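Local coordinates for protein putative lipase (Bacteroides thetaiotaomicron VPI-5482, PDB 3BZW) that probably acts as an SGNH-type (GDSL-like) lipase or acylhydrolase, possibly cleaving lysophospholipids, at residues A78-L81 / K82-G86; W50-L53 / K54-L57; G150-Q153 / L154-F158; N40-G43 / D44-K48. One frame throughout, in Å; residues are numbered along the deposited sequence.

Interaction 1 (A78-L81 / K82-G86); sequences AEKL and KKEHG
Lys80 and Glu84 stand one turn apart on the helix of residues 74-85, although they stop short of a salt bridge. Lys80 NZ stays 4.3 Å from Glu84 OE2, whereas the neighbouring carbon makes the closer approach, Lys80 CE lying 3.3 Å from that same Glu84 OE2. Because CG of Lys80 is anti to the backbone N (chi1 -162°) and the chain beyond is extended, the lysine passes the carboxylate at a slant. Glu84 OE1 is hydrogen-bonded to Tyr64 OH, which helps to fix the rotation of the carboxylate.

Backbone hydrogen bonds are regular: the amides of Lys82, Lys83, Glu84 and His85 reach the carbonyls of Ala78, Glu79, Lys80 and Leu81. The straightest joins Glu84 N to Lys80 O at 2.9 Å (169°), and the shortest joins His85 N to Leu81 O at 2.8 Å.

Packing adds Glu84 CG, 3.2 Å from Lys80 O. The His85 ring stacks with Phe62, while His85 ND1 is hydrogen-bonded to Glu88. Ala78, by contrast, packs on the helix 143-157. The helix 74-85 is the crossover of a beta-alpha-beta unit, linking parallel strands 60-63 and 91-95, which flank strand 28-33, as in the SGNH hydrolase fold.

Interaction 2 (W50-L53 / K54-L57); sequences WDFL and KEWL
Phe52 O receives the amide of Trp56 in the shortest hydrogen bond of this helical turn, with Trp56 N at 2.8 Å. Three more bonds of the same i to i+4 kind join Trp50 to Lys54, Asp51 to Glu55 and Leu53 to Leu57. On the outer side Asp51 and Lys54 run alongside each other to a long salt bridge, Asp51 OD1 to Lys54 NZ at 3.7 Å. The carboxylate of Glu55 looks instead to Lys47.

The indole of Trp56 then folds back over its own acceptor. Chi1 (-54°) brings CG back beside the backbone N, and chi2 (-32°) turns one face of the indole to Phe52 O, which lies toward the ring's rim; Trp56 CG comes within 3.1 Å of Phe52 O. Farther along, Phe52 CB sits 3.7 Å from the centroid of the six-membered ring of Trp56, close to the ring normal: a CH-pi contact. The two rings are inclined at 35°, their nearest atoms being Phe52 CD1 and Trp56 CZ2 at 3.5 Å. Leu53 CD2 adds a looser contact with Leu57 CD1 at 4.2 Å.

An alanine in place of Trp56 would remove the indole, probably leaving Phe52 CB and ring without their neighbour and Arg253 without its cation-pi partner. The chemistry implies a helix with a charged outer flank and an aromatic side turned to the helix 245-258.

Interaction 3 (G150-Q153 / L154-F158); sequences GITQ and LKKLF
Thr152 and Lys156 pack side by side near the end of the alpha helix 143-157, which flanks the parallel sheet of the SGNH fold, and Lys156 is the side chain to follow. Its CB lies 3.3 Å from Thr152 O, the carbonyl that also accepts the Lys156 amide. CG is anti to the carbonyl carbon (chi1 -79°), and this lays the chain back along the preceding turn, Lys156 CG reaching 3.2 Å from Thr152 O. At CD the company becomes apolar: the methyl Thr152 CG2 is 3.6 Å from Lys156 CD. Gln153 OE1 approaches the same carbon at a slant. Bends at chi3 and chi4 then turn the chain, and CE remains loosely beside the threonine methyl before NZ forms a salt bridge with Glu228 of the second subunit. The threonine methyl is thus a greasy rest for the aliphatic part of a lysine whose charge serves the subunit interface. Thr152 OG1, on the other branch, bonds to Asn148 O.

Lys155 repeats the scheme one residue earlier, alongside Ile151, with Ile151 CG2 at 3.8 Å from Lys155 CE and Lys155 NZ hydrogen-bonded to Gly210 O and to Gln229 of the second subunit. Phe158, just past the helix, is the first residue to depart from helical backbone angles, yet Phe158 N still reaches Leu154 O at 2.9 Å.

Interaction 4 (N40-G43 / D44-K48); sequences NCYG and DNIKK
Lys48 folds back on Cys41 through two torsions: CG is anti to the carbonyl carbon (chi1 -71°), and a bend at chi2 (71°) turns the otherwise extended chain into the loop. Its ammonium group thereby arrives among backbone oxygens. Lys48 NZ donates to Cys41 O at 3.0 Å, and Lys48 NZ also bonds to Ile46 O at 2.8 Å; a further hydrogen bond goes to Pro39 O. Gly43 O is equally near, but the angle is too poor for a bond. On the way there, Lys48 CE brushes Cys41 CB at 3.9 Å.

Residues 40-43 form a type II beta turn, closed by Gly43 N on Asn40 O at 2.9 Å, with Tyr42 at its third position, at positive phi (61°). It belongs to the loop that follows strand 28-33 and the Gly-Asp-Ser signature of the GDSL family, and Cys41 packs on Ser35 of that signature. A leucine in place of Lys48 would lack the ammonium group, so the carbonyls of Pro39, Cys41 and Ile46 would probably lose their shared donor and the two arms of the loop their cross-tie.

Beyond the turn, Asn45 N returns to Tyr42 O at 2.9 Å. The tip of Ile46 supplies the apolar contact, Ile46 CD1 lying 3.6 Å from Tyr42 CD2. The tyrosine ring itself stacks with Tyr234, and Tyr42 OH is hydrogen-bonded to Asp239.

How the interactions relate
Following the chain from the N terminus, the contacts come strictly in series, with none enclosing or crossing another. Interaction 4 gathers up the loop after strand 28-33; interaction 2 follows at once on the helix 49-57, and the two touch through the salt bridge of Lys47 with Glu55 and through Phe52 on the Lys47 chain. Interaction 1 comes next, on the crossover helix between strands 60-63 and 91-95. Interaction 3 is later in sequence but lies beside it, with centres 12 Å apart: Phe158 packs on Lys82, and Leu157 on Ala78. Two touching pairs result, one holding loop to helix and the other joining neighbouring helices.

Interaction 1 (A78-L81 / K82-G86)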
# COMPACT_ATOMS: atom_id res chain seq x y z
N ALA A 78 -40.06 9.86 -16.48
CA ALA A 78 -39.58 11.04 -17.21
C ALA A 78 -40.52 11.34 -18.37
O ALA A 78 -40.83 12.50 -18.64
CB ALA A 78 -38.17 10.80 -17.73
N GLU A 79 -40.98 10.29 -19.04
CA GLU A 79 -41.89 10.44 -20.17
C GLU A 79 -43.23 11.02 -19.73
O GLU A 79 -43.81 11.86 -20.42
CB GLU A 79 -42.12 9.08 -20.84
CG GLU A 79 -41.01 8.67 -21.80
CD GLU A 79 -41.00 7.17 -22.06
OE1 GLU A 79 -42.10 6.57 -22.12
OE2 GLU A 79 -39.90 6.60 -22.22
N LYS A 80 -43.72 10.58 -18.57
CA LYS A 80 -44.99 11.06 -18.07
C LYS A 80 -44.85 12.53 -17.67
O LYS A 80 -45.75 13.33 -17.89
CB LYS A 80 -45.46 10.22 -16.87
CG LYS A 80 -46.94 10.38 -16.57
CD LYS A 80 -47.40 9.46 -15.46
CE LYS A 80 -48.90 9.61 -15.24
NZ LYS A 80 -49.39 8.84 -14.06
N LEU A 81 -43.70 12.87 -17.09
CA LEU A 81 -43.43 14.25 -16.69
C LEU A 81 -43.44 15.14 -17.93
O LEU A 81 -44.05 16.21 -17.92
CB LEU A 81 -42.07 14.33 -16.00
CG LEU A 81 -41.50 15.72 -15.70
CD1 LEU A 81 -42.38 16.46 -14.72
CD2 LEU A 81 -40.08 15.57 -15.15
N LYS A 82 -42.77 14.69 -18.99
CA LYS A 82 -42.70 15.45 -20.24
C LYS A 82 -44.11 15.65 -20.80
O LYS A 82 -44.49 16.76 -21.18
CB LYS A 82 -41.84 14.71 -21.26
CG LYS A 82 -41.58 15.48 -22.56
CD LYS A 82 -40.67 16.67 -22.31
CE LYS A 82 -40.44 17.50 -23.57
NZ LYS A 82 -39.75 16.74 -24.65
N LYS A 83 -44.87 14.57 -20.85
CA LYS A 83 -46.23 14.60 -21.37
C LYS A 83 -47.15 15.56 -20.62
O LYS A 83 -47.81 16.40 -21.22
CB LYS A 83 -46.83 13.19 -21.33
CG LYS A 83 -48.29 13.12 -21.75
CD LYS A 83 -48.90 11.76 -21.44
CE LYS A 83 -50.40 11.76 -21.67
NZ LYS A 83 -51.04 10.45 -21.30
N GLU A 84 -47.17 15.43 -19.30
CA GLU A 84 -48.06 16.26 -18.49
C GLU A 84 -47.57 17.66 -18.14
O GLU A 84 -48.39 18.56 -17.97
CB GLU A 84 -48.41 15.51 -17.21
CG GLU A 84 -48.83 14.06 -17.44
CD GLU A 84 -49.24 13.35 -16.17
OE1 GLU A 84 -48.64 13.63 -15.12
OE2 GLU A 84 -50.16 12.50 -16.23
N HIS A 85 -46.26 17.87 -18.04
CA HIS A 85 -45.73 19.18 -17.68
C HIS A 85 -44.49 19.62 -18.44
O HIS A 85 -43.75 20.49 -17.98
CB HIS A 85 -45.42 19.21 -16.18
CG HIS A 85 -46.61 18.89 -15.32
ND1 HIS A 85 -47.69 19.73 -15.20
CD2 HIS A 85 -46.89 17.81 -14.55
CE1 HIS A 85 -48.59 19.18 -14.41
NE2 HIS A 85 -48.13 18.02 -14.00
N GLY A 86 -44.27 19.03 -19.61
CA GLY A 86 -43.10 19.37 -20.40
C GLY A 86 -42.80 20.86 -20.54
O GLY A 86 -41.66 21.28 -20.39

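Interaction 2 (W50-L53 / K54-L57)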
# COMPACT_ATOMS: atom_id res chain seq x y z
N TRP A 50 -40.47 17.19 -0.84
CA TRP A 50 -40.87 18.16 -1.85
C TRP A 50 -41.99 19.08 -1.36
O TRP A 50 -42.20 20.16 -1.90
CB TRP A 50 -41.30 17.45 -3.15
CG TRP A 50 -42.11 16.21 -2.95
CD1 TRP A 50 -41.66 14.92 -2.99
CD2 TRP A 50 -43.51 16.14 -2.67
NE1 TRP A 50 -42.70 14.05 -2.75
CE2 TRP A 50 -43.85 14.77 -2.55
CE3 TRP A 50 -44.52 17.10 -2.51
CZ2 TRP A 50 -45.15 14.34 -2.27
CZ3 TRP A 50 -45.82 16.67 -2.23
CH2 TRP A 50 -46.11 15.30 -2.12
N ASP A 51 -42.70 18.64 -0.33
CA ASP A 51 -43.78 19.43 0.24
C ASP A 51 -43.17 20.57 1.07
O ASP A 51 -43.68 21.68 1.11
CB ASP A 51 -44.66 18.56 1.13
CG ASP A 51 -46.12 18.96 1.09
OD1 ASP A 51 -46.40 20.18 1.13
OD2 ASP A 51 -46.99 18.07 1.03
N PHE A 52 -42.05 20.27 1.73
CA PHE A 52 -41.35 21.27 2.53
C PHE A 52 -40.70 22.29 1.60
O PHE A 52 -40.68 23.49 1.90
CB PHE A 52 -40.28 20.61 3.40
CG PHE A 52 -40.83 19.93 4.61
CD1 PHE A 52 -41.30 20.68 5.69
CD2 PHE A 52 -40.88 18.54 4.69
CE1 PHE A 52 -41.80 20.06 6.84
CE2 PHE A 52 -41.39 17.90 5.83
CZ PHE A 52 -41.85 18.66 6.90
N LEU A 53 -40.17 21.82 0.48
CA LEU A 53 -39.52 22.71 -0.48
C LEU A 53 -40.57 23.62 -1.12
O LEU A 53 -40.28 24.77 -1.46
CB LEU A 53 -38.78 21.91 -1.55
CG LEU A 53 -37.52 21.18 -1.07
CD1 LEU A 53 -36.94 20.36 -2.21
CD2 LEU A 53 -36.50 22.19 -0.56
N LYS A 54 -41.78 23.09 -1.29
CA LYS A 54 -42.86 23.88 -1.86
C LYS A 54 -43.13 25.05 -0.92
O LYS A 54 -43.27 26.20 -1.34
CB LYS A 54 -44.13 23.02 -1.98
CG LYS A 54 -45.28 23.73 -2.67
CD LYS A 54 -46.56 22.90 -2.64
CE LYS A 54 -47.20 22.90 -1.26
NZ LYS A 54 -48.47 22.12 -1.25
N GLU A 55 -43.17 24.73 0.37
CA GLU A 55 -43.42 25.69 1.44
C GLU A 55 -42.30 26.71 1.64
O GLU A 55 -42.56 27.91 1.73
CB GLU A 55 -43.64 24.91 2.74
CG GLU A 55 -43.69 25.73 4.01
CD GLU A 55 -43.69 24.84 5.25
OE1 GLU A 55 -44.40 23.81 5.23
OE2 GLU A 55 -42.99 25.16 6.23
N TRP A 56 -41.06 26.23 1.69
CA TRP A 56 -39.91 27.10 1.93
C TRP A 56 -39.39 27.90 0.75
O TRP A 56 -38.95 29.03 0.91
CB TRP A 56 -38.74 26.27 2.48
CG TRP A 56 -39.03 25.45 3.69
CD1 TRP A 56 -39.91 25.73 4.70
CD2 TRP A 56 -38.36 24.24 4.08
NE1 TRP A 56 -39.82 24.79 5.70
CE2 TRP A 56 -38.87 23.86 5.35
CE3 TRP A 56 -37.36 23.45 3.50
CZ2 TRP A 56 -38.43 22.73 6.03
CZ3 TRP A 56 -36.91 22.32 4.17
CH2 TRP A 56 -37.45 21.97 5.43
N LEU A 57 -39.44 27.31 -0.44
CA LEU A 57 -38.93 27.98 -1.63
C LEU A 57 -39.95 28.25 -2.72
O LEU A 57 -39.60 28.76 -3.78
CB LEU A 57 -37.77 27.16 -2.21
CG LEU A 57 -36.56 26.99 -1.28
CD1 LEU A 57 -35.53 26.06 -1.91
CD2 LEU A 57 -35.95 28.35 -1.00

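Interaction 3 (G150-Q153 / L154-F158)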
# COMPACT_ATOMS: atom_id res chain seq x y z
N GLY A 150 -31.65 5.22 -18.31
CA GLY A 150 -32.33 6.31 -17.62
C GLY A 150 -31.77 7.70 -17.88
O GLY A 150 -32.51 8.64 -18.18
N ILE A 151 -30.45 7.86 -17.74
CA ILE A 151 -29.85 9.16 -17.97
C ILE A 151 -29.95 9.55 -19.45
O ILE A 151 -30.12 10.73 -19.77
CB ILE A 151 -28.38 9.18 -17.50
CG1 ILE A 151 -28.34 8.98 -15.97
CG2 ILE A 151 -27.73 10.51 -17.85
CD1 ILE A 151 -26.94 9.01 -15.36
N THR A 152 -29.88 8.57 -20.34
CA THR A 152 -30.00 8.84 -21.76
C THR A 152 -31.37 9.46 -22.05
O THR A 152 -31.46 10.51 -22.70
CB THR A 152 -29.86 7.54 -22.59
OG1 THR A 152 -28.49 7.11 -22.56
CG2 THR A 152 -30.30 7.76 -24.04
N GLN A 153 -32.42 8.83 -21.54
CA GLN A 153 -33.78 9.31 -21.75
C GLN A 153 -34.01 10.66 -21.07
O GLN A 153 -34.71 11.52 -21.61
CB GLN A 153 -34.78 8.27 -21.23
CG GLN A 153 -34.74 6.96 -22.01
CD GLN A 153 -35.03 7.17 -23.49
OE1 GLN A 153 -34.47 6.49 -24.35
NE2 GLN A 153 -35.91 8.11 -23.79
N LEU A 154 -33.43 10.85 -19.89
CA LEU A 154 -33.59 12.12 -19.20
C LEU A 154 -32.99 13.26 -20.03
O LEU A 154 -33.59 14.32 -20.17
CB LEU A 154 -32.91 12.07 -17.82
CG LEU A 154 -33.69 11.35 -16.72
CD1 LEU A 154 -32.78 11.05 -15.53
CD2 LEU A 154 -34.87 12.21 -16.29
N LYS A 155 -31.80 13.02 -20.58
CA LYS A 155 -31.13 14.03 -21.39
C LYS A 155 -31.80 14.22 -22.75
O LYS A 155 -31.81 15.32 -23.29
CB LYS A 155 -29.64 13.67 -21.57
CG LYS A 155 -28.81 13.91 -20.31
CD LYS A 155 -27.34 13.53 -20.53
CE LYS A 155 -26.50 13.84 -19.31
NZ LYS A 155 -26.30 15.31 -19.10
N LYS A 156 -32.36 13.15 -23.30
CA LYS A 156 -33.04 13.23 -24.58
C LYS A 156 -34.34 14.04 -24.46
O LYS A 156 -34.68 14.83 -25.34
CB LYS A 156 -33.37 11.83 -25.11
CG LYS A 156 -32.20 11.10 -25.76
CD LYS A 156 -32.59 9.66 -26.10
CE LYS A 156 -32.07 9.24 -27.46
NZ LYS A 156 -32.71 10.02 -28.56
N LEU A 157 -35.05 13.83 -23.36
CA LEU A 157 -36.32 14.52 -23.13
C LEU A 157 -36.17 15.94 -22.58
O LEU A 157 -36.96 16.83 -22.90
CB LEU A 157 -37.18 13.70 -22.17
CG LEU A 157 -37.65 12.32 -22.64
CD1 LEU A 157 -38.21 11.54 -21.47
CD2 LEU A 157 -38.70 12.48 -23.74
N PHE A 158 -35.15 16.15 -21.75
CA PHE A 158 -34.92 17.45 -21.13
C PHE A 158 -33.47 17.89 -21.28
O PHE A 158 -32.79 18.16 -20.29
CB PHE A 158 -35.28 17.36 -19.65
CG PHE A 158 -36.67 16.84 -19.39
CD1 PHE A 158 -37.77 17.68 -19.52
CD2 PHE A 158 -36.87 15.52 -19.01
CE1 PHE A 158 -39.06 17.20 -19.28
CE2 PHE A 158 -38.16 15.03 -18.77
CZ PHE A 158 -39.25 15.87 -18.90

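Interaction 4 (N40-G43 / D44-K48)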
# COMPACT_ATOMS: atom_id res chain seq x y z
N ASN A 40 -48.16 8.95 -1.49
CA ASN A 40 -48.96 7.94 -0.81
C ASN A 40 -48.25 7.15 0.29
O ASN A 40 -48.89 6.34 0.97
CB ASN A 40 -49.51 6.94 -1.83
CG ASN A 40 -50.52 7.56 -2.76
OD1 ASN A 40 -50.81 7.02 -3.83
ND2 ASN A 40 -51.07 8.70 -2.37
N CYS A 41 -46.95 7.36 0.47
CA CYS A 41 -46.21 6.62 1.49
C CYS A 41 -46.79 6.91 2.87
O CYS A 41 -46.57 7.99 3.43
CB CYS A 41 -44.73 7.00 1.46
SG CYS A 41 -43.69 5.94 2.50
N TYR A 42 -47.52 5.94 3.42
CA TYR A 42 -48.17 6.08 4.73
C TYR A 42 -49.18 7.23 4.70
O TYR A 42 -49.49 7.84 5.73
CB TYR A 42 -47.13 6.29 5.83
CG TYR A 42 -46.38 5.02 6.18
CD1 TYR A 42 -47.02 3.95 6.81
CD2 TYR A 42 -45.04 4.87 5.84
CE1 TYR A 42 -46.34 2.76 7.10
CE2 TYR A 42 -44.35 3.69 6.12
CZ TYR A 42 -45.00 2.64 6.75
OH TYR A 42 -44.32 1.47 7.01
N GLY A 43 -49.70 7.52 3.51
CA GLY A 43 -50.67 8.58 3.33
C GLY A 43 -50.26 9.92 3.91
O GLY A 43 -49.15 10.40 3.66
N ASP A 44 -51.15 10.52 4.68
CA ASP A 44 -50.88 11.82 5.28
C ASP A 44 -50.08 11.73 6.57
O ASP A 44 -49.89 12.73 7.25
CB ASP A 44 -52.19 12.56 5.55
CG ASP A 44 -52.99 12.81 4.29
OD1 ASP A 44 -52.39 13.19 3.27
OD2 ASP A 44 -54.23 12.63 4.32
N ASN A 45 -49.62 10.53 6.92
CA ASN A 45 -48.83 10.37 8.13
C ASN A 45 -47.42 10.91 7.93
O ASN A 45 -46.69 11.15 8.90
CB ASN A 45 -48.76 8.90 8.54
CG ASN A 45 -50.08 8.38 9.04
OD1 ASN A 45 -50.78 7.64 8.34
ND2 ASN A 45 -50.45 8.78 10.25
N ILE A 46 -47.04 11.10 6.67
CA ILE A 46 -45.72 11.62 6.34
C ILE A 46 -45.79 12.81 5.38
O ILE A 46 -46.44 12.74 4.34
CB ILE A 46 -44.84 10.53 5.66
CG1 ILE A 46 -44.60 9.37 6.63
CG2 ILE A 46 -43.51 11.14 5.21
CD1 ILE A 46 -43.82 8.23 6.02
N LYS A 47 -45.13 13.90 5.76
CA LYS A 47 -45.06 15.08 4.91
C LYS A 47 -43.74 14.89 4.18
O LYS A 47 -42.68 14.79 4.81
CB LYS A 47 -45.04 16.35 5.76
CG LYS A 47 -45.03 17.65 4.96
CD LYS A 47 -45.19 18.85 5.87
CE LYS A 47 -45.21 20.15 5.09
NZ LYS A 47 -45.35 21.33 5.99
N LYS A 48 -43.79 14.83 2.85
CA LYS A 48 -42.59 14.60 2.04
C LYS A 48 -41.68 15.80 1.79
O LYS A 48 -42.12 16.96 1.85
CB LYS A 48 -42.99 13.95 0.71
CG LYS A 48 -43.45 12.49 0.85
CD LYS A 48 -44.83 12.36 1.52
CE LYS A 48 -45.21 10.90 1.74
NZ LYS A 48 -46.59 10.76 2.31